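Local coordinates for protein glycosyl hydrolase family 10 (Bacteroides intestinalis DSM 17393, PDB 4QPW) that binds xylan-type sugar chains such as xylohexaose through a carbohydrate-binding module, one part of a longer enzyme that probably hydrolyses O-glycosidic bonds, at residues V4-D9 against N61-I66; Y56-N61 against G119-Q124; V88-G93 against A114-G119. All coordinates share one frame; numbering follows the deposited sequence.

Contact 1. Residues V4-D9 against N61-I66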
loop_
_atom_site.group_PDB
_atom_site.type_symbol
_atom_site.label_atom_id
_atom_site.label_comp_id
_atom_site.label_asym_id
_atom_site.label_seq_id
_atom_site.Cartn_x
_atom_site.Cartn_y
_atom_site.Cartn_z
ATOM N N VAL A 4 -5.025 10.914 13.966
ATOM C CA VAL A 4 -5.375 10.026 12.850
ATOM C C VAL A 4 -6.541 10.626 12.032
ATOM O O VAL A 4 -7.670 10.799 12.586
ATOM C CB VAL A 4 -5.732 8.652 13.329
ATOM C CG1 VAL A 4 -6.154 7.731 12.193
ATOM C CG2 VAL A 4 -4.485 8.062 14.049
ATOM N N ASP A 5 -6.275 10.997 10.832
ATOM C CA ASP A 5 -7.324 11.459 9.907
ATOM C C ASP A 5 -8.106 10.292 9.344
ATOM O O ASP A 5 -9.360 10.413 9.134
ATOM C CB ASP A 5 -6.680 12.243 8.741
ATOM C CG ASP A 5 -6.042 13.464 9.164
ATOM O OD1 ASP A 5 -6.841 14.438 9.395
ATOM O OD2 ASP A 5 -4.858 13.569 9.312
ATOM N N TYR A 6 -7.458 9.177 9.057
ATOM C CA TYR A 6 -8.028 8.026 8.319
ATOM C C TYR A 6 -7.312 6.784 8.734
ATOM O O TYR A 6 -6.032 6.799 8.843
ATOM C CB TYR A 6 -7.865 8.247 6.830
ATOM C CG TYR A 6 -8.239 7.124 5.910
ATOM C CD1 TYR A 6 -7.420 6.069 5.719
ATOM C CD2 TYR A 6 -9.448 7.122 5.189
ATOM C CE1 TYR A 6 -7.782 4.981 4.912
ATOM C CE2 TYR A 6 -9.776 6.087 4.308
ATOM C CZ TYR A 6 -8.950 5.023 4.191
ATOM O OH TYR A 6 -9.218 3.964 3.345
ATOM N N GLU A 7 -7.995 5.696 8.888
ATOM C CA GLU A 7 -7.345 4.383 9.072
ATOM C C GLU A 7 -8.149 3.334 8.341
ATOM O O GLU A 7 -9.416 3.291 8.419
ATOM C CB GLU A 7 -7.291 4.010 10.522
ATOM C CG GLU A 7 -6.944 2.599 10.928
ATOM C CD GLU A 7 -7.342 2.423 12.368
ATOM O OE1 GLU A 7 -6.496 2.719 13.158
ATOM O OE2 GLU A 7 -8.475 2.099 12.686
ATOM N N ILE A 8 -7.486 2.369 7.781
ATOM C CA ILE A 8 -8.110 1.002 7.345
ATOM C C ILE A 8 -7.216 0.006 8.063
ATOM O O ILE A 8 -5.944 0.015 7.942
ATOM C CB ILE A 8 -8.133 0.852 5.853
ATOM C CG1 ILE A 8 -8.902 -0.392 5.392
ATOM C CG2 ILE A 8 -6.829 0.984 5.094
ATOM C CD1 ILE A 8 -10.404 -0.243 5.559
ATOM N N ASP A 9 -7.797 -0.879 8.868
ATOM C CA ASP A 9 -7.107 -1.829 9.676
ATOM C C ASP A 9 -7.488 -3.239 9.222
ATOM O O ASP A 9 -8.594 -3.758 9.520
ATOM C CB ASP A 9 -7.392 -1.596 11.154
ATOM C CG ASP A 9 -6.753 -2.600 12.030
ATOM O OD1 ASP A 9 -5.880 -3.386 11.617
ATOM O OD2 ASP A 9 -7.087 -2.632 13.277
ATOM N N ASN A 61 -10.507 6.996 -0.724
ATOM C CA ASN A 61 -11.447 7.951 -0.129
ATOM C C ASN A 61 -10.735 8.820 0.911
ATOM O O ASN A 61 -11.311 9.138 1.971
ATOM C CB ASN A 61 -12.663 7.222 0.525
ATOM C CG ASN A 61 -13.178 6.026 -0.288
ATOM O OD1 ASN A 61 -12.833 4.934 -0.050
ATOM N ND2 ASN A 61 -13.955 6.358 -1.341
ATOM N N LEU A 62 -9.521 9.238 0.631
ATOM C CA LEU A 62 -8.718 9.895 1.666
ATOM C C LEU A 62 -9.195 11.278 1.987
ATOM O O LEU A 62 -9.530 12.054 1.036
ATOM C CB LEU A 62 -7.261 9.882 1.263
ATOM C CG LEU A 62 -6.594 8.535 1.046
ATOM C CD1 LEU A 62 -5.164 8.740 0.567
ATOM C CD2 LEU A 62 -6.668 7.651 2.280
ATOM N N PRO A 63 -9.083 11.726 3.212
ATOM C CA PRO A 63 -9.592 13.074 3.629
ATOM C C PRO A 63 -8.456 14.053 3.565
ATOM O O PRO A 63 -8.005 14.552 4.747
ATOM C CB PRO A 63 -9.991 12.854 5.060
ATOM C CG PRO A 63 -8.926 11.853 5.568
ATOM C CD PRO A 63 -8.796 10.893 4.391
ATOM N N ILE A 64 -7.652 14.129 2.584
ATOM C CA ILE A 64 -6.504 14.996 2.466
ATOM C C ILE A 64 -6.825 16.185 1.553
ATOM O O ILE A 64 -7.573 16.078 0.600
ATOM C CB ILE A 64 -5.221 14.254 2.096
ATOM C CG1 ILE A 64 -5.303 13.589 0.755
ATOM C CG2 ILE A 64 -4.755 13.263 3.181
ATOM C CD1 ILE A 64 -4.068 12.724 0.361
ATOM N N GLU A 65 -6.199 17.306 1.914
ATOM C CA GLU A 65 -6.446 18.625 1.222
ATOM C C GLU A 65 -5.149 19.112 0.693
ATOM O O GLU A 65 -4.100 19.079 1.308
ATOM C CB GLU A 65 -6.969 19.603 2.254
ATOM C CG GLU A 65 -8.298 19.176 2.859
ATOM C CD GLU A 65 -8.641 20.052 4.077
ATOM O OE1 GLU A 65 -9.134 21.119 3.785
ATOM O OE2 GLU A 65 -8.308 19.771 5.237
ATOM N N ILE A 66 -5.197 19.655 -0.570
ATOM C CA ILE A 66 -3.992 20.087 -1.244
ATOM C C ILE A 66 -3.156 21.070 -0.401
ATOM O O ILE A 66 -3.720 21.993 0.171
ATOM C CB ILE A 66 -4.358 20.722 -2.654
ATOM C CG1 ILE A 66 -3.075 20.999 -3.457
ATOM C CG2 ILE A 66 -5.252 21.977 -2.532
ATOM C CD1 ILE A 66 -3.350 21.485 -4.866
HETATM O O HOH W 1 -8.278 15.138 7.146
HETATM O O HOH W 2 -11.739 3.812 2.359
#
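Asp5 meets Pro63 through aliphatic carbon: CB of Asp5 lies 3.9 Å from CG of Pro63, and the same ring carbon also approaches the backbone O of Asp5. The carboxylate of Asp5 is engaged elsewhere, OD2 being hydrogen-bonded to ND1 of His141. Its other oxygen, OD1, lies 2.8 Å from water 1, which could donate to it, although this water has more acceptors in reach than protons; its approach to O of Pro63 is too short to be trusted.

Asp5 and Tyr6 both face Ile139 on strand 130-141, forming a classic beta bulge in the edge region of one sheet of this two-sheet, all-beta module. Pro63, the centre of an inverse gamma turn in the loop joining strands 54-57 and 69-78, lies against this bulge.

Tyr6 carries most of the contact. With CG anti to the backbone N (chi1 173°), its ring extends along the loop, past Pro63 and toward Asn61. Leu62 sends one methyl onto a ring face: CD2 stands 3.7 Å from the centroid of the Tyr6 ring and only 4° off the normal, a CH-pi contact that is nearly perfectly centred. Its distances to the ring carbons are therefore almost equal. Pro63 packs at the root of the side chain, where its CD is 3.7 Å from CB of Tyr6. The polar end is held from two directions. Tyr6 OH is hydrogen-bonded to the backbone N of Asp60, and it lies 2.7 Å from water 2, which sits in the ring plane at the edge. Water 2 in turn donates to OD1 of Asn61 at 2.9 Å, tying the phenol indirectly to the start of 61-66.

Contact 2. Residues Y56-N61 against G119-Q124. With XYP (beta-D-xylopyranose), chain B.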
loop_
_atom_site.group_PDB
_atom_site.type_symbol
_atom_site.label_atom_id
_atom_site.label_comp_id
_atom_site.label_asym_id
_atom_site.label_seq_id
_atom_site.Cartn_x
_atom_site.Cartn_y
_atom_site.Cartn_z
ATOM N N TYR A 56 -2.265 -1.875 -6.726
ATOM C CA TYR A 56 -3.435 -2.071 -5.896
ATOM C C TYR A 56 -3.569 -0.879 -4.974
ATOM O O TYR A 56 -2.572 -0.373 -4.446
ATOM C CB TYR A 56 -3.326 -3.411 -5.122
ATOM C CG TYR A 56 -1.992 -3.736 -4.527
ATOM C CD1 TYR A 56 -0.976 -4.338 -5.317
ATOM C CD2 TYR A 56 -1.646 -3.445 -3.224
ATOM C CE1 TYR A 56 0.286 -4.543 -4.866
ATOM C CE2 TYR A 56 -0.424 -3.691 -2.732
ATOM C CZ TYR A 56 0.585 -4.229 -3.535
ATOM O OH TYR A 56 1.826 -4.499 -2.999
ATOM N N HIS A 57 -4.801 -0.496 -4.716
ATOM C CA HIS A 57 -5.025 0.526 -3.668
ATOM C C HIS A 57 -5.014 -0.173 -2.349
ATOM O O HIS A 57 -5.664 -1.223 -2.128
ATOM C CB HIS A 57 -6.383 1.196 -3.841
ATOM C CG HIS A 57 -6.497 2.042 -5.079
ATOM N ND1 HIS A 57 -7.694 2.676 -5.375
ATOM C CD2 HIS A 57 -5.604 2.345 -6.065
ATOM C CE1 HIS A 57 -7.532 3.326 -6.523
ATOM N NE2 HIS A 57 -6.304 3.141 -6.969
ATOM N N THR A 58 -4.306 0.402 -1.377
ATOM C CA THR A 58 -4.317 -0.101 0.013
ATOM C C THR A 58 -5.134 0.754 0.934
ATOM O O THR A 58 -5.389 0.353 2.113
ATOM C CB THR A 58 -2.873 -0.268 0.516
ATOM O OG1 THR A 58 -2.184 0.971 0.408
ATOM C CG2 THR A 58 -2.136 -1.340 -0.189
ATOM N N ALA A 59 -5.634 1.879 0.454
ATOM C CA ALA A 59 -6.540 2.808 1.139
ATOM C C ALA A 59 -7.151 3.681 0.029
ATOM O O ALA A 59 -6.584 3.790 -1.066
ATOM C CB ALA A 59 -5.805 3.687 2.153
ATOM N N ASP A 60 -8.276 4.311 0.333
ATOM C CA ASP A 60 -9.013 5.096 -0.685
ATOM C C ASP A 60 -9.870 6.096 0.033
ATOM O O ASP A 60 -9.944 6.124 1.281
ATOM C CB ASP A 60 -9.897 4.068 -1.483
ATOM C CG ASP A 60 -10.463 4.569 -2.769
ATOM O OD1 ASP A 60 -10.178 5.655 -3.181
ATOM O OD2 ASP A 60 -11.328 3.750 -3.280
ATOM N N ASN A 61 -10.507 6.996 -0.724
ATOM C CA ASN A 61 -11.447 7.951 -0.129
ATOM C C ASN A 61 -10.735 8.820 0.911
ATOM O O ASN A 61 -11.311 9.138 1.971
ATOM C CB ASN A 61 -12.663 7.222 0.525
ATOM C CG ASN A 61 -13.178 6.026 -0.288
ATOM O OD1 ASN A 61 -12.833 4.934 -0.050
ATOM N ND2 ASN A 61 -13.955 6.358 -1.341
ATOM N N GLY A 119 -8.153 11.226 -2.993
ATOM C CA GLY A 119 -7.423 10.152 -3.644
ATOM C C GLY A 119 -7.232 8.900 -2.790
ATOM O O GLY A 119 -8.081 8.569 -1.945
ATOM N N HIS A 120 -6.198 8.175 -3.142
ATOM C CA HIS A 120 -5.986 6.815 -2.621
ATOM C C HIS A 120 -4.518 6.572 -2.416
ATOM O O HIS A 120 -3.656 7.407 -2.723
ATOM C CB HIS A 120 -6.622 5.820 -3.608
ATOM C CG HIS A 120 -6.202 6.110 -5.049
ATOM N ND1 HIS A 120 -7.042 6.716 -5.958
ATOM C CD2 HIS A 120 -5.057 5.868 -5.705
ATOM C CE1 HIS A 120 -6.387 6.811 -7.119
ATOM N NE2 HIS A 120 -5.206 6.303 -7.027
ATOM N N VAL A 121 -4.186 5.406 -1.805
ATOM C CA VAL A 121 -2.786 4.987 -1.672
ATOM C C VAL A 121 -2.518 3.961 -2.748
ATOM O O VAL A 121 -2.846 2.747 -2.596
ATOM C CB VAL A 121 -2.436 4.475 -0.269
ATOM C CG1 VAL A 121 -0.977 4.074 -0.208
ATOM C CG2 VAL A 121 -2.747 5.536 0.758
ATOM N N MET A 122 -1.995 4.392 -3.880
ATOM C CA MET A 122 -1.605 3.479 -4.966
ATOM C C MET A 122 -0.357 2.766 -4.520
ATOM O O MET A 122 0.626 3.397 -4.104
ATOM C CB MET A 122 -1.268 4.310 -6.212
ATOM C CG MET A 122 -0.667 3.485 -7.316
ATOM S SD MET A 122 -1.625 2.089 -7.892
ATOM C CE MET A 122 -2.781 3.000 -8.975
ATOM N N THR A 123 -0.314 1.426 -4.633
ATOM C CA THR A 123 0.788 0.612 -4.118
ATOM C C THR A 123 1.180 -0.340 -5.241
ATOM O O THR A 123 0.316 -0.926 -5.921
ATOM C CB THR A 123 0.303 -0.148 -2.888
ATOM O OG1 THR A 123 -0.384 0.805 -1.993
ATOM C CG2 THR A 123 1.417 -0.714 -2.116
ATOM N N GLN A 124 2.484 -0.482 -5.503
ATOM C CA GLN A 124 2.995 -1.263 -6.630
ATOM C C GLN A 124 4.162 -2.136 -6.222
ATOM O O GLN A 124 5.095 -1.639 -5.512
ATOM C CB GLN A 124 3.401 -0.340 -7.777
ATOM C CG GLN A 124 2.283 0.584 -8.205
ATOM C CD GLN A 124 2.512 1.427 -9.469
ATOM O OE1 GLN A 124 3.659 1.608 -9.856
ATOM N NE2 GLN A 124 1.512 1.823 -10.148
HETATM C C1 XYP B . -1.018 3.028 -14.691
HETATM C C2 XYP B . -0.048 2.841 -13.560
HETATM C C3 XYP B . 1.183 3.718 -13.726
HETATM C C4 XYP B . 1.787 3.448 -15.128
HETATM C C5 XYP B . 0.718 3.555 -16.151
HETATM O O2 XYP B . -0.667 3.195 -12.322
HETATM O O3 XYP B . 2.135 3.414 -12.665
HETATM O O4 XYP B . 2.846 4.397 -15.307
HETATM O O5 XYP B . -0.329 2.631 -15.938
HETATM O O HOH W 3 -9.843 7.089 -5.484
#
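Tyr56 and Thr123 form an antiparallel hydrogen-bonded pair, each backbone N-H reaching the other residue's carbonyl. The bond from Tyr56 N to Thr123 O is 2.9 Å long and lies in the carbonyl plane; the return bond, Thr123 N to Tyr56 O, is less straight (134° at the hydrogen), its donor tilted from that plane. Thr123 O also lies under the centre of the Tyr56 ring, while CE2 of Tyr56 packs 3.6 Å from CG2 of Thr123. This ring is folded back over the neighbouring strand by a chi1 of 42°, and its OH is hydrogen-bonded to Ser125 OG. An alanine in place of Tyr56 would remove that ring and is likely to leave Thr123 CG2 without its aromatic cover and Ser125 OG without this partner.

His57 and Met122 follow as a non-hydrogen-bonded pair, in the middle of the five-stranded antiparallel sheet that carries the xylan-binding surface. On the face they share, the rings of His57 and His120 make an offset stack, centroids 3.7 Å apart. His120 NE2 is hydrogen-bonded to Arg94, and water 3 joins its ND1 to Asp60 OD1, to which it donates. The same carboxylate oxygen accepts from Asn61 N.

Beyond the His57-Met122 pair, Val121 uses both its backbone groups: its O accepts from Thr58 N at 3.0 Å, and its N donates to Ala59 O from above the carbonyl plane. The buried hydroxyls of Thr58 and Thr123 share one hydrogen bond, OG1 to OG1 at 3.0 Å, in which either may be the donor. Gln124 NE2 instead donates to O3 of the xylose of chain B, almost linearly (172°).

Contact 3. Residues V88-G93 against A114-G119. With XYP (beta-D-xylopyranose), chain C; XYP (beta-D-xylopyranose), chain D.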
loop_
_atom_site.group_PDB
_atom_site.type_symbol
_atom_site.label_atom_id
_atom_site.label_comp_id
_atom_site.label_asym_id
_atom_site.label_seq_id
_atom_site.Cartn_x
_atom_site.Cartn_y
_atom_site.Cartn_z
ATOM N N VAL A 88 0.456 8.715 -2.850
ATOM C CA VAL A 88 -0.732 9.132 -2.123
ATOM C C VAL A 88 -1.415 10.272 -2.866
ATOM O O VAL A 88 -0.779 11.396 -3.019
ATOM C CB VAL A 88 -0.410 9.605 -0.683
ATOM C CG1 VAL A 88 -1.671 9.887 0.061
ATOM C CG2 VAL A 88 0.428 8.563 0.052
ATOM N N GLY A 89 -2.569 10.076 -3.407
ATOM C CA GLY A 89 -3.280 11.094 -4.199
ATOM C C GLY A 89 -4.216 10.442 -5.174
ATOM O O GLY A 89 -4.330 9.241 -5.278
ATOM N N PRO A 90 -4.952 11.296 -5.930
ATOM C CA PRO A 90 -5.860 10.855 -6.937
ATOM C C PRO A 90 -5.103 10.354 -8.202
ATOM O O PRO A 90 -3.935 10.430 -8.304
ATOM C CB PRO A 90 -6.725 12.097 -7.184
ATOM C CG PRO A 90 -5.727 13.227 -6.990
ATOM C CD PRO A 90 -4.863 12.775 -5.839
ATOM N N TRP A 91 -5.929 9.875 -9.152
ATOM C CA TRP A 91 -5.363 9.353 -10.389
ATOM C C TRP A 91 -4.531 10.434 -11.185
ATOM O O TRP A 91 -3.582 10.073 -11.838
ATOM C CB TRP A 91 -6.484 8.827 -11.321
ATOM C CG TRP A 91 -7.189 7.623 -10.778
ATOM C CD1 TRP A 91 -8.426 7.553 -10.277
ATOM C CD2 TRP A 91 -6.665 6.305 -10.763
ATOM N NE1 TRP A 91 -8.669 6.246 -9.864
ATOM C CE2 TRP A 91 -7.638 5.476 -10.162
ATOM C CE3 TRP A 91 -5.505 5.754 -11.192
ATOM C CZ2 TRP A 91 -7.480 4.072 -10.018
ATOM C CZ3 TRP A 91 -5.326 4.357 -10.934
ATOM C CH2 TRP A 91 -6.353 3.584 -10.350
ATOM N N SER A 92 -4.847 11.684 -10.977
ATOM C CA SER A 92 -4.088 12.726 -11.717
ATOM C C SER A 92 -2.722 12.916 -11.260
ATOM O O SER A 92 -1.858 13.447 -12.045
ATOM C CB SER A 92 -4.875 14.041 -11.606
ATOM O OG SER A 92 -4.969 14.564 -10.373
ATOM N N GLY A 93 -2.367 12.648 -9.993
ATOM C CA GLY A 93 -1.078 12.978 -9.510
ATOM C C GLY A 93 -0.980 12.698 -7.993
ATOM O O GLY A 93 -1.949 12.954 -7.282
ATOM N N ALA A 114 0.307 17.159 0.659
ATOM C CA ALA A 114 -0.614 16.638 -0.312
ATOM C C ALA A 114 -0.507 17.443 -1.636
ATOM O O ALA A 114 -0.431 18.701 -1.575
ATOM C CB ALA A 114 -2.000 16.670 0.180
ATOM N N VAL A 115 -0.502 16.750 -2.725
ATOM C CA VAL A 115 -0.367 17.411 -4.061
ATOM C C VAL A 115 -1.684 17.685 -4.658
ATOM O O VAL A 115 -1.724 18.387 -5.754
ATOM C CB VAL A 115 0.508 16.581 -4.975
ATOM C CG1 VAL A 115 1.860 16.355 -4.402
ATOM C CG2 VAL A 115 -0.138 15.324 -5.469
ATOM N N ALA A 116 -2.804 17.257 -4.132
ATOM C CA ALA A 116 -4.114 17.360 -4.656
ATOM C C ALA A 116 -5.118 17.128 -3.540
ATOM O O ALA A 116 -4.731 16.769 -2.410
ATOM C CB ALA A 116 -4.301 16.321 -5.763
ATOM N N ASP A 117 -6.362 17.237 -3.828
ATOM C CA ASP A 117 -7.432 16.811 -2.854
ATOM C C ASP A 117 -7.726 15.351 -2.985
ATOM O O ASP A 117 -7.834 14.791 -4.100
ATOM C CB ASP A 117 -8.698 17.594 -3.079
ATOM C CG ASP A 117 -8.569 19.049 -2.658
ATOM O OD1 ASP A 117 -7.855 19.494 -1.768
ATOM O OD2 ASP A 117 -9.407 19.853 -3.289
ATOM N N GLY A 118 -7.886 14.631 -1.847
ATOM C CA GLY A 118 -8.418 13.313 -1.873
ATOM C C GLY A 118 -7.555 12.245 -2.468
ATOM O O GLY A 118 -6.341 12.331 -2.405
ATOM N N GLY A 119 -8.153 11.226 -2.993
ATOM C CA GLY A 119 -7.423 10.152 -3.644
ATOM C C GLY A 119 -7.232 8.900 -2.790
ATOM O O GLY A 119 -8.081 8.569 -1.945
HETATM O O1 XYP C . -11.498 5.857 -12.301
HETATM C C1 XYP C . -10.625 5.260 -13.221
HETATM C C2 XYP C . -9.576 6.262 -13.710
HETATM C C3 XYP C . -8.676 5.512 -14.663
HETATM C C4 XYP C . -8.059 4.356 -13.880
HETATM C C5 XYP C . -9.134 3.398 -13.505
HETATM O O2 XYP C . -10.055 7.449 -14.406
HETATM O O3 XYP C . -7.589 6.314 -15.082
HETATM O O4 XYP C . -7.326 3.449 -14.870
HETATM O O5 XYP C . -10.013 4.159 -12.555
HETATM C C1 XYP D . -6.024 3.042 -14.456
HETATM C C2 XYP D . -5.719 1.821 -15.364
HETATM C C3 XYP D . -4.295 1.425 -15.042
HETATM C C4 XYP D . -3.338 2.563 -15.049
HETATM C C5 XYP D . -3.820 3.686 -14.150
HETATM O O2 XYP D . -6.622 0.742 -15.177
HETATM O O3 XYP D . -3.825 0.387 -15.958
HETATM O O4 XYP D . -2.062 2.119 -14.533
HETATM O O5 XYP D . -5.140 4.097 -14.571
HETATM O O HOH W 4 -1.411 14.015 -2.200
#
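Gly119 passes so close over the Gly89-Pro90 peptide that its CA lies 3.6 Å from Pro90 N, yet no direct hydrogen bond crosses between 88-93 and 114-119. A side chain on Gly119 would run straight into this peptide, and its phi of 100° would independently press a CB against the preceding carbonyl. From Pro90 the chain makes a type I beta turn to Gly93, closed by a 3.2 Å bond from Gly93 N to Pro90 O.

The Pro90 ring is the main side chain at the interface. Its CD lies 3.6 Å from CB of Ala116, with CG equally near that methyl, and the ring also skirts the carbonyl oxygens of Asp117 and Gly118. At the far end of the turn, CG2 of Val115 comes 3.5 Å from O of Gly93; chi1 of -58° sets this methyl between the backbone N and carbonyl carbon. Water 4 makes the polar link, donating to Val88 O at 2.8 Å and accepting from Val115 N.

Trp91, at the second position of the turn, starts out away from 114-119 and takes no part in the contact with it; its indole stacks on the sugar. The xylose of chain C lies over one face of the indole, C4 standing 3.7 Å above the ring plane, while C5 of the xylose of chain D comes 3.6 Å from CZ3 of Trp91. The rings of His57 and His120 also meet the indole, and Trp18 meets it edge-to-face.

With small apolar groups, glycine backbone and one bridging water doing the joining, the contact depends on close fit more than on direct polar bonds, and places a turn that bears a sugar-stacking tryptophan beside the loop.

In the fold
Contact 2 is the buried one, its centre about 6 Å from that of the chain, against about 13 and 15 Å for the centres of contacts 1 and 3, which lie near the surface. Chemistry follows place: the strand pairing of contact 2 is rich in direct hydrogen bonds, while the two outer contacts have none across their segments and rely on apolar fit and water. Asn61 belongs to contacts 1 and 2 and Gly119 to contacts 2 and 3, making them a continuous run. Backbone bonds extend it: Leu62 N to Gly119 O, Ile64 O to Gly118 N, and His120 O to Gly89 N. Contacts 2 and 3 bear sugar-pocket residues; contact 1 lies off to the side.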